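Local coordinates for beta-lactamase-like protein (Novosphingobium pentaromativorans US6-1, PDB 6AUF) that probably hydrolyses beta-lactam antibiotics as a metallo-beta-lactamase of the B3 type, with two zinc ions bound in its active site, at residues D227-A230 with R231-G235. Residues are numbered along the deposited sequence; the frame is centred on the assembly and turned at random.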
ATOM      1  N   ASP A 227      -1.172 -15.919  17.587  1.00 44.63           N
ATOM      2  CA  ASP A 227      -2.137 -15.169  16.790  1.00 43.84           C
ATOM      3  C   ASP A 227      -1.448 -14.436  15.643  1.00 54.98           C
ATOM      4  O   ASP A 227      -1.822 -14.600  14.475  1.00 49.22           O
ATOM      5  CB  ASP A 227      -2.899 -14.188  17.672  1.00 44.36           C
ATOM      6  CG  ASP A 227      -4.021 -14.856  18.468  1.00 53.94           C
ATOM      7  OD1 ASP A 227      -4.413 -15.997  18.120  1.00 57.16           O
ATOM      8  OD2 ASP A 227      -4.516 -14.233  19.432  1.00 51.49           O
ATOM      9  N   ARG A 228      -0.415 -13.643  15.966  1.00 55.89           N
ATOM     10  CA  ARG A 228       0.326 -12.905  14.950  1.00 47.09           C
ATOM     11  C   ARG A 228       0.924 -13.839  13.909  1.00 51.35           C
ATOM     12  O   ARG A 228       0.866 -13.556  12.704  1.00 52.93           O
ATOM     13  CB  ARG A 228       1.429 -12.076  15.606  1.00 49.01           C
ATOM     14  CG  ARG A 228       2.257 -11.247  14.629  1.00 44.67           C
ATOM     15  CD  ARG A 228       1.723  -9.798  14.467  1.00 44.89           C
ATOM     16  NE  ARG A 228       0.444  -9.757  13.759  1.00 47.23           N
ATOM     17  CZ  ARG A 228       0.307  -9.776  12.432  1.00 53.14           C
ATOM     18  NH1 ARG A 228       1.378  -9.834  11.627  1.00 40.64           N
ATOM     19  NH2 ARG A 228      -0.921  -9.752  11.907  1.00 43.72           N
ATOM     20  N   ILE A 229       1.519 -14.952  14.350  1.00 45.09           N
ATOM     21  CA  ILE A 229       2.133 -15.881  13.403  1.00 43.49           C
ATOM     22  C   ILE A 229       1.079 -16.467  12.477  1.00 45.42           C
ATOM     23  O   ILE A 229       1.323 -16.666  11.280  1.00 51.26           O
ATOM     24  CB  ILE A 229       2.907 -16.992  14.141  1.00 49.11           C
ATOM     25  CG1 ILE A 229       4.079 -16.411  14.935  1.00 46.74           C
ATOM     26  CG2 ILE A 229       3.377 -18.070  13.156  1.00 44.20           C
ATOM     27  CD1 ILE A 229       5.013 -17.459  15.485  1.00 46.63           C
ATOM     28  N   ALA A 230      -0.099 -16.783  13.014  1.00 47.25           N
ATOM     29  CA  ALA A 230      -1.126 -17.389  12.174  1.00 49.66           C
ATOM     30  C   ALA A 230      -1.667 -16.374  11.179  1.00 52.20           C
ATOM     31  O   ALA A 230      -1.915 -16.706  10.016  1.00 53.26           O
ATOM     32  CB  ALA A 230      -2.256 -17.966  13.036  1.00 43.16           C
ATOM     33  N   ARG A 231      -1.864 -15.136  11.630  1.00 48.05           N
ATOM     34  CA  ARG A 231      -2.252 -14.062  10.724  1.00 51.96           C
ATOM     35  C   ARG A 231      -1.197 -13.823   9.640  1.00 52.63           C
ATOM     36  O   ARG A 231      -1.543 -13.577   8.480  1.00 51.61           O
ATOM     37  CB  ARG A 231      -2.523 -12.794  11.530  1.00 53.95           C
ATOM     38  CG  ARG A 231      -3.778 -12.909  12.382  1.00 48.99           C
ATOM     39  CD  ARG A 231      -4.969 -13.104  11.472  1.00 50.42           C
ATOM     40  NE  ARG A 231      -5.515 -11.827  11.034  1.00 53.86           N
ATOM     41  CZ  ARG A 231      -6.474 -11.698  10.118  1.00 57.13           C
ATOM     42  NH1 ARG A 231      -6.984 -12.773   9.511  1.00 45.92           N
ATOM     43  NH2 ARG A 231      -6.924 -10.488   9.813  1.00 56.16           N
ATOM     44  N   ILE A 232       0.093 -13.922   9.982  1.00 45.96           N
ATOM     45  CA  ILE A 232       1.126 -13.772   8.957  1.00 45.93           C
ATOM     46  C   ILE A 232       0.966 -14.839   7.879  1.00 46.45           C
ATOM     47  O   ILE A 232       0.940 -14.541   6.679  1.00 51.13           O
ATOM     48  CB  ILE A 232       2.531 -13.800   9.582  1.00 40.58           C
ATOM     49  CG1 ILE A 232       2.753 -12.549  10.440  1.00 42.41           C
ATOM     50  CG2 ILE A 232       3.591 -13.901   8.483  1.00 40.89           C
ATOM     51  CD1 ILE A 232       3.899 -12.667  11.444  1.00 42.86           C
ATOM     52  N   ARG A 233       0.855 -16.098   8.288  1.00 52.84           N
ATOM     53  CA  ARG A 233       0.695 -17.170   7.315  1.00 51.00           C
ATOM     54  C   ARG A 233      -0.506 -16.926   6.407  1.00 43.30           C
ATOM     55  O   ARG A 233      -0.439 -17.157   5.192  1.00 43.95           O
ATOM     56  CB  ARG A 233       0.571 -18.499   8.055  1.00 52.14           C
ATOM     57  CG  ARG A 233       1.711 -18.697   9.013  1.00 54.69           C
ATOM     58  CD  ARG A 233       2.383 -20.019   8.785  1.00 63.17           C
ATOM     59  NE  ARG A 233       3.312 -20.327   9.864  1.00 75.22           N
ATOM     60  CZ  ARG A 233       4.633 -20.273   9.747  1.00 80.24           C
ATOM     61  NH1 ARG A 233       5.183 -19.933   8.586  1.00 69.82           N
ATOM     62  NH2 ARG A 233       5.401 -20.571  10.790  1.00 92.56           N
ATOM     63  N   THR A 234      -1.615 -16.465   6.983  1.00 42.46           N
ATOM     64  CA  THR A 234      -2.794 -16.151   6.184  1.00 45.26           C
ATOM     65  C   THR A 234      -2.492 -15.055   5.176  1.00 47.15           C
ATOM     66  O   THR A 234      -2.912 -15.138   4.019  1.00 48.01           O
ATOM     67  CB  THR A 234      -3.955 -15.720   7.089  1.00 47.86           C
ATOM     68  OG1 THR A 234      -4.389 -16.834   7.870  1.00 47.14           O
ATOM     69  CG2 THR A 234      -5.165 -15.169   6.254  1.00 42.41           C
ATOM     70  N   GLY A 235      -1.775 -14.018   5.611  1.00 46.84           N
ATOM     71  CA  GLY A 235      -1.488 -12.901   4.732  1.00 44.17           C
ATOM     72  C   GLY A 235      -0.565 -13.296   3.592  1.00 53.14           C
ATOM     73  O   GLY A 235      -0.804 -12.939   2.434  1.00 48.72           O
TER
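The carbonyl oxygen of Ala230 is gripped twice by one residue: Thr234 N donates to it at 3.1 Å, and Thr234 OG1 adds a weak bond to the same Ala230 O at 3.3 Å. This is the familiar α-helical i to i+4 pattern with a threonine hydroxyl turned back on the preceding turn; with chi1 at -67°, OG1 lies beside its own backbone N and reaches the carbonyl that N already uses. The same ladder runs through Arg231 N to Asp227 O (2.9 Å), then Ile232 N to Arg228 O and Arg233 N to Ile229 O. The helix, 226-241, is the crossover of a β-α-β unit between strands 203-208 and 246-248 in the αβ/βα metallo-β-lactamase fold. On its buried side the chain of Arg228 leaves with CG anti to the backbone N (chi1 -179°) and then bends at chi2 and chi3, bringing the guanidinium back beside the next turn. Its NH2 lies 3.5 Å from Arg231 CB, and NH1 hydrogen-bonds to Pro183 O. The guanidinium planes of Arg228 and Arg231 stand 83° apart, with Arg228 NH2 5.1 Å from Arg231 NE; the salt bridge from Arg231 NH2 to Glu181 OE2 probably offsets the like charges. Beside helix 272-292, Ile229 and Arg233 run side by side, pointing the same way, both touching Leu288, with Ile229 CG2 4.0 Å from Arg233 NE.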